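Local coordinates for DnaJ homolog subfamily C member 27-A (Xenopus laevis, PDB 6JMG), which binds GTP with magnesium as a Rab-family small GTPase that also carries a DnaJ domain, and may act in regulation of the MEK/ERK pathway, at residues 24-29 with 43-48; 30-35 with 132-137; 94-97 with 103-106; 144-149 with 158-163. One frame throughout, in Å; residues are numbered along the deposited sequence.

Contact 1 (24-29 with 43-48); sequences NAEVGK and PKYQAT. With MG (magnesium ion), chain D; GTP (guanosine-5'-triphosphate), chain C.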
# COMPACT_ATOMS: atom_id res chain seq x y z
N ASN A 24 -5.81 -10.59 -11.38
CA ASN A 24 -5.93 -11.88 -12.05
C ASN A 24 -5.95 -11.72 -13.58
O ASN A 24 -6.10 -10.62 -14.13
CB ASN A 24 -7.19 -12.59 -11.57
CG ASN A 24 -7.02 -13.20 -10.16
OD1 ASN A 24 -6.01 -12.98 -9.50
ND2 ASN A 24 -8.01 -13.96 -9.72
N ALA A 25 -5.76 -12.84 -14.26
CA ALA A 25 -5.80 -12.83 -15.72
C ALA A 25 -7.20 -12.46 -16.22
O ALA A 25 -8.21 -12.74 -15.57
CB ALA A 25 -5.40 -14.19 -16.27
N GLU A 26 -7.23 -11.81 -17.40
CA GLU A 26 -8.45 -11.44 -18.13
C GLU A 26 -9.22 -10.33 -17.45
O GLU A 26 -10.34 -10.00 -17.86
CB GLU A 26 -9.39 -12.63 -18.34
CG GLU A 26 -8.91 -13.61 -19.38
CD GLU A 26 -10.06 -14.28 -20.09
OE1 GLU A 26 -10.98 -13.56 -20.56
OE2 GLU A 26 -10.04 -15.53 -20.15
N VAL A 27 -8.66 -9.74 -16.41
CA VAL A 27 -9.35 -8.74 -15.62
C VAL A 27 -9.37 -7.37 -16.30
O VAL A 27 -10.28 -6.57 -16.04
CB VAL A 27 -8.66 -8.78 -14.24
CG1 VAL A 27 -8.75 -7.50 -13.54
CG2 VAL A 27 -9.27 -9.87 -13.40
N GLY A 28 -8.43 -7.08 -17.21
CA GLY A 28 -8.40 -5.83 -17.92
C GLY A 28 -7.21 -4.91 -17.63
O GLY A 28 -7.32 -3.70 -17.89
N LYS A 29 -6.10 -5.43 -17.11
CA LYS A 29 -4.99 -4.57 -16.74
C LYS A 29 -4.38 -3.91 -17.96
O LYS A 29 -4.24 -2.68 -18.02
CB LYS A 29 -3.91 -5.38 -16.01
CG LYS A 29 -4.40 -6.02 -14.72
CD LYS A 29 -3.28 -6.76 -13.99
CE LYS A 29 -2.87 -8.05 -14.71
NZ LYS A 29 -4.01 -8.95 -14.99
N PRO A 43 -11.70 -5.76 -28.25
CA PRO A 43 -12.27 -6.84 -27.43
C PRO A 43 -11.44 -8.12 -27.44
O PRO A 43 -11.61 -8.96 -26.55
CB PRO A 43 -13.64 -7.07 -28.08
CG PRO A 43 -13.45 -6.64 -29.50
CD PRO A 43 -12.56 -5.45 -29.41
N LYS A 44 -10.53 -8.28 -28.40
CA LYS A 44 -9.78 -9.52 -28.53
C LYS A 44 -8.70 -9.60 -27.45
O LYS A 44 -7.91 -8.67 -27.29
CB LYS A 44 -9.16 -9.57 -29.93
CG LYS A 44 -8.34 -10.78 -30.25
CD LYS A 44 -7.83 -10.65 -31.69
CE LYS A 44 -7.22 -11.97 -32.17
NZ LYS A 44 -8.01 -13.16 -31.69
N TYR A 45 -8.69 -10.71 -26.71
CA TYR A 45 -7.81 -10.91 -25.56
C TYR A 45 -6.41 -11.31 -26.01
O TYR A 45 -6.26 -12.28 -26.76
CB TYR A 45 -8.39 -11.97 -24.64
CG TYR A 45 -7.54 -12.38 -23.45
CD1 TYR A 45 -6.86 -11.44 -22.69
CD2 TYR A 45 -7.43 -13.72 -23.09
CE1 TYR A 45 -6.09 -11.82 -21.60
CE2 TYR A 45 -6.66 -14.12 -22.02
CZ TYR A 45 -5.99 -13.16 -21.27
OH TYR A 45 -5.24 -13.56 -20.19
N GLN A 46 -5.39 -10.55 -25.60
CA GLN A 46 -3.99 -10.98 -25.74
C GLN A 46 -3.33 -11.00 -24.36
O GLN A 46 -2.96 -9.96 -23.82
CB GLN A 46 -3.24 -10.09 -26.72
CG GLN A 46 -2.21 -10.84 -27.56
CD GLN A 46 -2.77 -12.14 -28.18
OE1 GLN A 46 -3.86 -12.15 -28.79
NE2 GLN A 46 -2.03 -13.25 -28.01
N ALA A 47 -3.22 -12.19 -23.77
CA ALA A 47 -2.65 -12.31 -22.43
C ALA A 47 -1.23 -11.76 -22.40
O ALA A 47 -0.43 -12.05 -23.29
CB ALA A 47 -2.64 -13.75 -21.96
N THR A 48 -0.96 -10.90 -21.42
CA THR A 48 0.40 -10.43 -21.23
C THR A 48 1.29 -11.61 -20.89
O THR A 48 0.92 -12.48 -20.10
CB THR A 48 0.46 -9.40 -20.12
OG1 THR A 48 -0.45 -8.33 -20.43
CG2 THR A 48 1.93 -8.87 -19.95
MG MG D . -2.41 -7.94 -19.66
PG GTP C . -3.56 -10.69 -18.50
O1G GTP C . -2.52 -9.81 -19.14
O2G GTP C . -3.34 -10.82 -17.01
O3G GTP C . -3.50 -12.07 -19.13
O3B GTP C . -5.05 -10.09 -18.62
PB GTP C . -5.39 -8.52 -18.51
O1B GTP C . -5.68 -8.12 -17.09
O2B GTP C . -4.32 -7.60 -19.06
O3A GTP C . -6.77 -8.40 -19.32
PA GTP C . -6.89 -7.63 -20.72
O1A GTP C . -6.61 -6.15 -20.59
O2A GTP C . -6.01 -8.23 -21.76
O5' GTP C . -8.43 -7.94 -21.03
C5' GTP C . -8.88 -9.27 -21.03
C4' GTP C . -10.12 -9.33 -21.92
O4' GTP C . -11.13 -8.58 -21.30
C3' GTP C . -9.94 -8.72 -23.29
O3' GTP C . -10.73 -9.51 -24.11
C2' GTP C . -10.57 -7.35 -23.23
O2' GTP C . -11.23 -6.96 -24.41
C1' GTP C . -11.61 -7.56 -22.18
N9 GTP C . -11.85 -6.34 -21.41
C8 GTP C . -10.92 -5.59 -20.74
N7 GTP C . -11.57 -4.57 -20.12
C5 GTP C . -12.89 -4.67 -20.38
C6 GTP C . -13.98 -3.91 -19.99
O6 GTP C . -13.84 -2.91 -19.29
N1 GTP C . -15.25 -4.28 -20.40
C2 GTP C . -15.43 -5.39 -21.18
N2 GTP C . -16.66 -5.71 -21.57
N3 GTP C . -14.34 -6.15 -21.57
C4 GTP C . -13.09 -5.79 -21.18
O HOH W 1 -3.28 -8.45 -21.56
O HOH W 2 -1.53 -7.29 -17.85

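Contact 2 (30-35 with 132-137); sequences SCIIKR and CANKID. With MG (magnesium ion), chain D; GTP (guanosine-5'-triphosphate), chain C.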
# COMPACT_ATOMS: atom_id res chain seq x y z
N SER A 30 -4.07 -4.70 -18.97
CA SER A 30 -3.51 -4.12 -20.19
C SER A 30 -4.47 -3.12 -20.83
O SER A 30 -4.04 -2.05 -21.28
CB SER A 30 -3.11 -5.23 -21.15
OG SER A 30 -2.31 -6.14 -20.46
N CYS A 31 -5.79 -3.43 -20.84
CA CYS A 31 -6.69 -2.57 -21.59
C CYS A 31 -7.03 -1.29 -20.85
O CYS A 31 -7.22 -0.26 -21.49
CB CYS A 31 -8.03 -3.27 -21.93
SG CYS A 31 -8.06 -4.72 -22.98
N ILE A 32 -6.99 -1.29 -19.52
CA ILE A 32 -7.05 -0.03 -18.79
C ILE A 32 -5.88 0.86 -19.19
O ILE A 32 -6.06 2.05 -19.50
CB ILE A 32 -7.09 -0.27 -17.28
CG1 ILE A 32 -8.46 -0.81 -16.85
CG2 ILE A 32 -6.81 1.03 -16.55
CD1 ILE A 32 -8.47 -1.27 -15.42
N ILE A 33 -4.67 0.30 -19.24
CA ILE A 33 -3.50 1.12 -19.54
C ILE A 33 -3.56 1.61 -20.98
O ILE A 33 -3.41 2.81 -21.25
CB ILE A 33 -2.22 0.32 -19.27
CG1 ILE A 33 -2.07 0.07 -17.76
CG2 ILE A 33 -1.00 1.03 -19.86
CD1 ILE A 33 -1.16 -1.11 -17.43
N LYS A 34 -3.89 0.72 -21.91
CA LYS A 34 -3.86 1.15 -23.30
C LYS A 34 -5.03 2.06 -23.65
O LYS A 34 -4.88 2.89 -24.55
CB LYS A 34 -3.87 -0.08 -24.21
CG LYS A 34 -2.58 -0.84 -24.24
CD LYS A 34 -2.66 -2.07 -25.10
CE LYS A 34 -1.26 -2.52 -25.51
NZ LYS A 34 -1.16 -4.00 -25.61
N ARG A 35 -6.14 1.99 -22.89
CA ARG A 35 -7.25 2.92 -23.11
C ARG A 35 -6.84 4.35 -22.80
O ARG A 35 -7.06 5.26 -23.61
CB ARG A 35 -8.45 2.50 -22.26
CG ARG A 35 -9.69 3.42 -22.34
CD ARG A 35 -10.29 3.46 -23.74
NE ARG A 35 -11.34 4.46 -23.85
CZ ARG A 35 -12.59 4.21 -24.23
NH1 ARG A 35 -12.96 2.97 -24.54
NH2 ARG A 35 -13.48 5.21 -24.30
N CYS A 132 -9.19 -0.73 -9.29
CA CYS A 132 -10.13 -0.57 -10.39
C CYS A 132 -11.08 -1.76 -10.41
O CYS A 132 -10.68 -2.90 -10.65
CB CYS A 132 -9.39 -0.44 -11.73
SG CYS A 132 -8.26 0.97 -11.76
N ALA A 133 -12.34 -1.47 -10.11
CA ALA A 133 -13.44 -2.41 -10.25
C ALA A 133 -13.88 -2.28 -11.69
O ALA A 133 -14.64 -1.38 -12.05
CB ALA A 133 -14.56 -2.09 -9.27
N ASN A 134 -13.38 -3.18 -12.54
CA ASN A 134 -13.43 -2.99 -13.97
C ASN A 134 -14.57 -3.76 -14.61
O ASN A 134 -15.13 -4.68 -14.01
CB ASN A 134 -12.11 -3.42 -14.61
CG ASN A 134 -11.93 -2.84 -15.99
OD1 ASN A 134 -12.29 -1.68 -16.24
ND2 ASN A 134 -11.39 -3.65 -16.90
N LYS A 135 -14.90 -3.35 -15.84
CA LYS A 135 -15.92 -3.98 -16.69
C LYS A 135 -17.34 -3.72 -16.19
O LYS A 135 -18.23 -4.56 -16.38
CB LYS A 135 -15.69 -5.49 -16.84
CG LYS A 135 -14.30 -5.90 -17.24
CD LYS A 135 -14.29 -7.31 -17.76
CE LYS A 135 -12.92 -7.69 -18.26
NZ LYS A 135 -12.78 -9.16 -18.39
N ILE A 136 -17.57 -2.54 -15.61
CA ILE A 136 -18.90 -2.15 -15.17
C ILE A 136 -19.88 -2.05 -16.35
O ILE A 136 -21.10 -2.03 -16.14
CB ILE A 136 -18.84 -0.82 -14.40
CG1 ILE A 136 -18.17 0.27 -15.23
CG2 ILE A 136 -18.09 -1.00 -13.10
CD1 ILE A 136 -18.08 1.60 -14.46
N ASP A 137 -19.37 -1.96 -17.57
CA ASP A 137 -20.20 -1.89 -18.77
C ASP A 137 -20.87 -3.21 -19.12
O ASP A 137 -21.81 -3.22 -19.93
CB ASP A 137 -19.36 -1.45 -19.96
CG ASP A 137 -18.29 -2.48 -20.32
OD1 ASP A 137 -17.22 -2.49 -19.67
OD2 ASP A 137 -18.54 -3.30 -21.24
MG MG D . -2.41 -7.94 -19.66
PG GTP C . -3.56 -10.69 -18.50
O1G GTP C . -2.52 -9.81 -19.14
O2G GTP C . -3.34 -10.82 -17.01
O3G GTP C . -3.50 -12.07 -19.13
O3B GTP C . -5.05 -10.09 -18.62
PB GTP C . -5.39 -8.52 -18.51
O1B GTP C . -5.68 -8.12 -17.09
O2B GTP C . -4.32 -7.60 -19.06
O3A GTP C . -6.77 -8.40 -19.32
PA GTP C . -6.89 -7.63 -20.72
O1A GTP C . -6.61 -6.15 -20.59
O2A GTP C . -6.01 -8.23 -21.76
O5' GTP C . -8.43 -7.94 -21.03
C5' GTP C . -8.88 -9.27 -21.03
C4' GTP C . -10.12 -9.33 -21.92
O4' GTP C . -11.13 -8.58 -21.30
C3' GTP C . -9.94 -8.72 -23.29
O3' GTP C . -10.73 -9.51 -24.11
C2' GTP C . -10.57 -7.35 -23.23
O2' GTP C . -11.23 -6.96 -24.41
C1' GTP C . -11.61 -7.56 -22.18
N9 GTP C . -11.85 -6.34 -21.41
C8 GTP C . -10.92 -5.59 -20.74
N7 GTP C . -11.57 -4.57 -20.12
C5 GTP C . -12.89 -4.67 -20.38
C6 GTP C . -13.98 -3.91 -19.99
O6 GTP C . -13.84 -2.91 -19.29
N1 GTP C . -15.25 -4.28 -20.40
C2 GTP C . -15.43 -5.39 -21.18
N2 GTP C . -16.66 -5.71 -21.57
N3 GTP C . -14.34 -6.15 -21.57
C4 GTP C . -13.09 -5.79 -21.18
O HOH W 2 -1.53 -7.29 -17.85
O HOH W 1 -3.28 -8.45 -21.56

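Contact 3 (94-97 with 103-106); sequences LVYD and TFES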
# COMPACT_ATOMS: atom_id res chain seq x y z
N LEU A 94 -4.40 -1.80 -9.32
CA LEU A 94 -4.89 -3.08 -8.83
C LEU A 94 -6.31 -3.29 -9.34
O LEU A 94 -7.22 -2.55 -8.97
CB LEU A 94 -4.84 -3.13 -7.30
CG LEU A 94 -5.03 -4.51 -6.67
CD1 LEU A 94 -3.87 -5.41 -7.02
CD2 LEU A 94 -5.16 -4.43 -5.18
N VAL A 95 -6.51 -4.33 -10.15
CA VAL A 95 -7.71 -4.44 -10.96
C VAL A 95 -8.41 -5.76 -10.67
O VAL A 95 -7.75 -6.78 -10.48
CB VAL A 95 -7.41 -4.33 -12.48
CG1 VAL A 95 -8.72 -4.14 -13.27
CG2 VAL A 95 -6.42 -3.18 -12.79
N TYR A 96 -9.75 -5.71 -10.63
CA TYR A 96 -10.58 -6.91 -10.68
C TYR A 96 -11.78 -6.66 -11.58
O TYR A 96 -12.02 -5.55 -12.06
CB TYR A 96 -11.06 -7.34 -9.30
CG TYR A 96 -11.95 -6.37 -8.59
CD1 TYR A 96 -11.44 -5.23 -7.97
CD2 TYR A 96 -13.32 -6.61 -8.50
CE1 TYR A 96 -12.27 -4.34 -7.28
CE2 TYR A 96 -14.16 -5.74 -7.82
CZ TYR A 96 -13.64 -4.61 -7.22
OH TYR A 96 -14.50 -3.75 -6.55
N ASP A 97 -12.54 -7.74 -11.79
CA ASP A 97 -13.71 -7.77 -12.66
C ASP A 97 -14.94 -7.93 -11.78
O ASP A 97 -15.11 -8.95 -11.11
CB ASP A 97 -13.56 -8.91 -13.67
CG ASP A 97 -14.75 -9.07 -14.61
OD1 ASP A 97 -14.61 -9.87 -15.57
OD2 ASP A 97 -15.82 -8.45 -14.41
N THR A 103 -11.98 -12.97 -8.67
CA THR A 103 -10.90 -12.01 -8.91
C THR A 103 -10.85 -10.94 -7.83
O THR A 103 -9.78 -10.41 -7.52
CB THR A 103 -11.02 -11.33 -10.29
OG1 THR A 103 -12.09 -10.38 -10.30
CG2 THR A 103 -11.24 -12.36 -11.40
N PHE A 104 -12.00 -10.61 -7.24
CA PHE A 104 -12.00 -9.67 -6.12
C PHE A 104 -11.43 -10.32 -4.87
O PHE A 104 -10.62 -9.73 -4.15
CB PHE A 104 -13.41 -9.14 -5.87
CG PHE A 104 -13.53 -8.32 -4.63
CD1 PHE A 104 -13.05 -7.02 -4.59
CD2 PHE A 104 -14.10 -8.84 -3.49
CE1 PHE A 104 -13.14 -6.25 -3.44
CE2 PHE A 104 -14.20 -8.08 -2.34
CZ PHE A 104 -13.72 -6.77 -2.32
N GLU A 105 -11.84 -11.56 -4.60
CA GLU A 105 -11.33 -12.25 -3.42
C GLU A 105 -9.82 -12.46 -3.51
O GLU A 105 -9.13 -12.40 -2.48
CB GLU A 105 -12.04 -13.58 -3.25
CG GLU A 105 -13.37 -13.46 -2.54
CD GLU A 105 -14.29 -14.61 -2.88
OE1 GLU A 105 -13.91 -15.40 -3.77
OE2 GLU A 105 -15.38 -14.71 -2.27
N SER A 106 -9.29 -12.60 -4.72
CA SER A 106 -7.86 -12.87 -4.84
C SER A 106 -7.01 -11.65 -4.52
O SER A 106 -5.78 -11.77 -4.46
CB SER A 106 -7.54 -13.42 -6.23
OG SER A 106 -7.06 -12.41 -7.09

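Contact 4 (144-149 with 158-163); sequences VDESEG and FLYFET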
# COMPACT_ATOMS: atom_id res chain seq x y z
N VAL A 144 -19.74 -8.29 -7.53
CA VAL A 144 -19.10 -7.49 -6.50
C VAL A 144 -19.73 -6.10 -6.57
O VAL A 144 -19.79 -5.50 -7.64
CB VAL A 144 -17.57 -7.40 -6.70
CG1 VAL A 144 -16.89 -7.00 -5.39
CG2 VAL A 144 -17.02 -8.73 -7.25
N ASP A 145 -20.25 -5.63 -5.44
CA ASP A 145 -20.93 -4.34 -5.43
C ASP A 145 -19.99 -3.24 -4.97
O ASP A 145 -18.91 -3.49 -4.41
CB ASP A 145 -22.18 -4.37 -4.55
CG ASP A 145 -21.91 -4.86 -3.15
OD1 ASP A 145 -21.01 -5.72 -2.97
OD2 ASP A 145 -22.63 -4.38 -2.24
N GLU A 146 -20.40 -2.01 -5.25
CA GLU A 146 -19.51 -0.88 -4.99
C GLU A 146 -19.14 -0.77 -3.51
O GLU A 146 -17.97 -0.54 -3.17
CB GLU A 146 -20.17 0.40 -5.53
CG GLU A 146 -19.54 1.69 -5.05
CD GLU A 146 -19.81 2.85 -5.98
OE1 GLU A 146 -20.92 2.92 -6.55
OE2 GLU A 146 -18.90 3.70 -6.14
N SER A 147 -20.11 -0.99 -2.60
CA SER A 147 -19.82 -0.99 -1.17
C SER A 147 -18.62 -1.87 -0.82
O SER A 147 -17.66 -1.41 -0.20
CB SER A 147 -21.07 -1.43 -0.38
OG SER A 147 -21.18 -2.84 -0.31
N GLU A 148 -18.66 -3.13 -1.24
CA GLU A 148 -17.66 -4.11 -0.82
C GLU A 148 -16.27 -3.74 -1.33
O GLU A 148 -15.29 -3.81 -0.58
CB GLU A 148 -18.08 -5.49 -1.32
CG GLU A 148 -17.27 -6.63 -0.74
CD GLU A 148 -17.83 -7.99 -1.09
OE1 GLU A 148 -17.32 -8.99 -0.53
OE2 GLU A 148 -18.77 -8.04 -1.92
N GLY A 149 -16.16 -3.38 -2.61
CA GLY A 149 -14.86 -3.00 -3.15
C GLY A 149 -14.37 -1.67 -2.61
O GLY A 149 -13.18 -1.51 -2.29
N PHE A 158 -6.35 3.00 -0.06
CA PHE A 158 -6.30 2.94 -1.52
C PHE A 158 -7.36 3.86 -2.13
O PHE A 158 -8.36 4.20 -1.51
CB PHE A 158 -6.53 1.51 -2.00
CG PHE A 158 -5.55 0.50 -1.46
CD1 PHE A 158 -4.33 0.90 -0.93
CD2 PHE A 158 -5.85 -0.87 -1.51
CE1 PHE A 158 -3.41 -0.05 -0.46
CE2 PHE A 158 -4.95 -1.83 -1.03
CZ PHE A 158 -3.73 -1.42 -0.51
N LEU A 159 -7.13 4.25 -3.37
CA LEU A 159 -8.18 4.88 -4.17
C LEU A 159 -9.05 3.80 -4.78
O LEU A 159 -8.58 2.69 -5.06
CB LEU A 159 -7.59 5.77 -5.26
CG LEU A 159 -6.62 6.84 -4.78
CD1 LEU A 159 -6.12 7.67 -5.93
CD2 LEU A 159 -7.33 7.70 -3.76
N TYR A 160 -10.32 4.12 -5.01
CA TYR A 160 -11.27 3.16 -5.56
C TYR A 160 -11.99 3.80 -6.73
O TYR A 160 -12.44 4.94 -6.64
CB TYR A 160 -12.29 2.71 -4.54
CG TYR A 160 -13.35 1.81 -5.12
CD1 TYR A 160 -13.13 0.44 -5.25
CD2 TYR A 160 -14.57 2.31 -5.54
CE1 TYR A 160 -14.11 -0.40 -5.77
CE2 TYR A 160 -15.56 1.47 -6.07
CZ TYR A 160 -15.33 0.13 -6.18
OH TYR A 160 -16.29 -0.70 -6.71
N PHE A 161 -12.09 3.06 -7.83
CA PHE A 161 -12.78 3.59 -8.99
C PHE A 161 -13.48 2.46 -9.71
O PHE A 161 -12.95 1.35 -9.82
CB PHE A 161 -11.85 4.28 -10.00
CG PHE A 161 -11.35 5.60 -9.55
CD1 PHE A 161 -12.06 6.75 -9.85
CD2 PHE A 161 -10.15 5.69 -8.83
CE1 PHE A 161 -11.60 7.99 -9.45
CE2 PHE A 161 -9.68 6.92 -8.42
CZ PHE A 161 -10.41 8.07 -8.73
N GLU A 162 -14.68 2.78 -10.18
CA GLU A 162 -15.40 1.94 -11.11
C GLU A 162 -14.99 2.36 -12.51
O GLU A 162 -14.93 3.56 -12.81
CB GLU A 162 -16.89 2.10 -10.88
CG GLU A 162 -17.28 1.71 -9.47
CD GLU A 162 -18.57 0.96 -9.42
OE1 GLU A 162 -18.60 -0.08 -8.73
OE2 GLU A 162 -19.54 1.42 -10.07
N THR A 163 -14.62 1.39 -13.33
CA THR A 163 -14.02 1.68 -14.62
C THR A 163 -14.54 0.71 -15.66
O THR A 163 -14.98 -0.40 -15.34
CB THR A 163 -12.48 1.61 -14.63
OG1 THR A 163 -12.06 0.30 -14.22
CG2 THR A 163 -11.86 2.66 -13.76

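Contact 1 (24-29 with 43-48)
A chi1 of 175° sends the Tyr45 ring out opposite its backbone N, toward Glu26, whose own first torsion (chi1 -74°, CG anti to the carbonyl carbon) lays its CG across that ring. Here most of the P-loop of a small GTPase, 24-29, meets 43-48, the loop corresponding to switch I, with GTP held between them. Glu26 CG sits over one face of the Tyr45 ring, offset toward the rim and 3.8 Å from the ring centroid, a CH-pi contact. Beyond it the carboxylate stacks on the ring, with 25° between the two planes. At the phenol end, Ala25 CB packs against Tyr45 OH. That hydroxyl donates to GTP O3G, which lies at the ring edge and in its plane. A leucine in place of Tyr45 would probably leave O3G without this donor and the Glu26 chain without a flat surface to lie on. GTP O1B takes three hydrogen bonds, from Gly28 N, from Lys29 N at 2.7 Å and from Lys29 NZ at 2.8 Å. The same ammonium reaches on to GTP O2G, and Glu26 N donates to the bridging O3B. At another gamma-phosphate oxygen, Thr48 N donates to GTP O1G at 3.0 Å, and Thr48 OG1 binds the magnesium ion at 2.1 Å, next to Ser30 OG in its coordination shell.

Contact 2 (30-35 with 132-137)
The guanine nucleotide pocket is walled here by the start of helix 29-38 and by the end of strand 128-134, and Ile32 joins the two behind Asn134. Its CD1 rests on Cys132 CB at 3.9 Å and on Asn134 CG at 3.8 Å, the isoleucine and the asparagine coming from opposite directions. In Asn134 a chi1 of -162° points CG opposite the backbone N and carries the amide in between Ile32 and the guanine; Asn134 ND2 is 3.4 Å from GTP N7. Outside partners hold this buried amide: ND2 donates to Val27 O, and OD1 pairs with Thr163 OG1, so its rotation is fixed at both ends. Lys135 follows with an extended chain laid over one face of the base, CG above GTP C6 at 3.4 Å and CE near GTP C4, while NZ bonds to Glu26 O. Asp137 reads the base edge with two bonds: GTP N1 donates to OD1 at 2.8 Å, nearly straight at 168°, and GTP N2 donates to OD2 at 3.1 Å. The helix side serves the phosphates. Ser30 N donates to GTP O2B and Cys31 N to GTP O1A, and Ser30 OG binds the magnesium ion at 2.0 Å while also hydrogen-bonded to Asp71. A P-loop helix facing an Asn-Lys-Ile-Asp sequence, the NKxD motif that recognises guanine, is the hallmark of Ras-like G domains.

Contact 3 (94-97 with 103-106)
One polar and one aromatic interaction tie Tyr96 and Asp97 to Thr103 and Phe104. The polar one is a single hydrogen bond: Asp97 N donates to Thr103 OG1 at 3.1 Å, almost straight at 170°. The same hydroxyl is also bonded to His100 O, so this buried oxygen has two partners. Thr103 OG1 further packs on Tyr96 CB at 3.4 Å, near the plane of the tyrosine ring and at its edge. The Asp97 carboxylate turns back to its own loop, bonding to Gly99 N and His100 ND1.

The aromatic part is an edge-to-face pair. Phe104 brings its CD1 edge over the centre of the Tyr96 ring, 3.5 Å above the plane; the centroids are 5.0 Å apart and the planes meet at 57°. Tyr96 has CG between its backbone N and carbonyl carbon (chi1 64°), which stands the ring alongside Phe104, the two side chains pointing the same way. Replacing Tyr96 with an alanine would probably open a gap beneath Phe104 and leave its ring edge without a face to rest on. Within the Ras-like G domain the contact joins strand 91-97, inside the mixed central sheet, to the short helix 101-105 that follows it; Thr103 touches Val27 of the P-loop, and Leu107 of helix 107-117 packs on Tyr96 and Trp152 of helix 146-154 on Phe104.

Contact 4 (144-149 with 158-163)
Glu162 OE1, packed against Glu146 CB at 3.6 Å, is gripped by two groups: Tyr160 OH donates to it at 3.1 Å, meeting the anti lone pair of the carboxylate oxygen, and Arg142 makes a salt bridge to the same atom. Both segments belong to the beta-alpha-beta unit of strand 128-134, helix 146-154 and strand 159-163, and the contact sets the first turn of that helix on the last strand. Glu146 and Glu162 cross at about a right angle, yet their carboxylates stack with planes only 5° apart, Glu146 OE1 lying 4.1 Å from Glu162 OE2. Such like charges would be expected to repel, but each also pairs with an arginine, which probably eases the repulsion; for Glu146 OE2 it is Arg150, one helical turn on. A trans first torsion (chi1 175°) extends Tyr160 from the strand under the helix. The Glu146 chain crosses it obliquely, with OE2 near the ring plane at the CE2 edge. Near CE1 the neighbour is backbone, that of Gly149. A beta carbon at Gly149 would run into the ring; Gly149 C itself lies 3.4 Å from Tyr160 CE1.

In the fold
From the N terminus, 24-29, most of the P-loop, opens contact 1 and the helix segment 30-35 opens contact 2 directly after it. Contact 1 closes at 43-48, once helix 29-38 has passed, whereas contact 2 waits for 132-137, so the two cross; they share GTP and the magnesium ion. Contact 3 opens and closes within the long loop spanned by contact 2, tying strand 91-97 to helix 101-105. Contact 4 then follows in series, joining helix 146-154 to edge strand 159-163. Neighbouring strands 91-97, 128-134 and 159-163 link contacts 3, 2 and 4 through the sheet, and Phe104 and Tyr96 touch Gly149, bringing contacts 3 and 4 together.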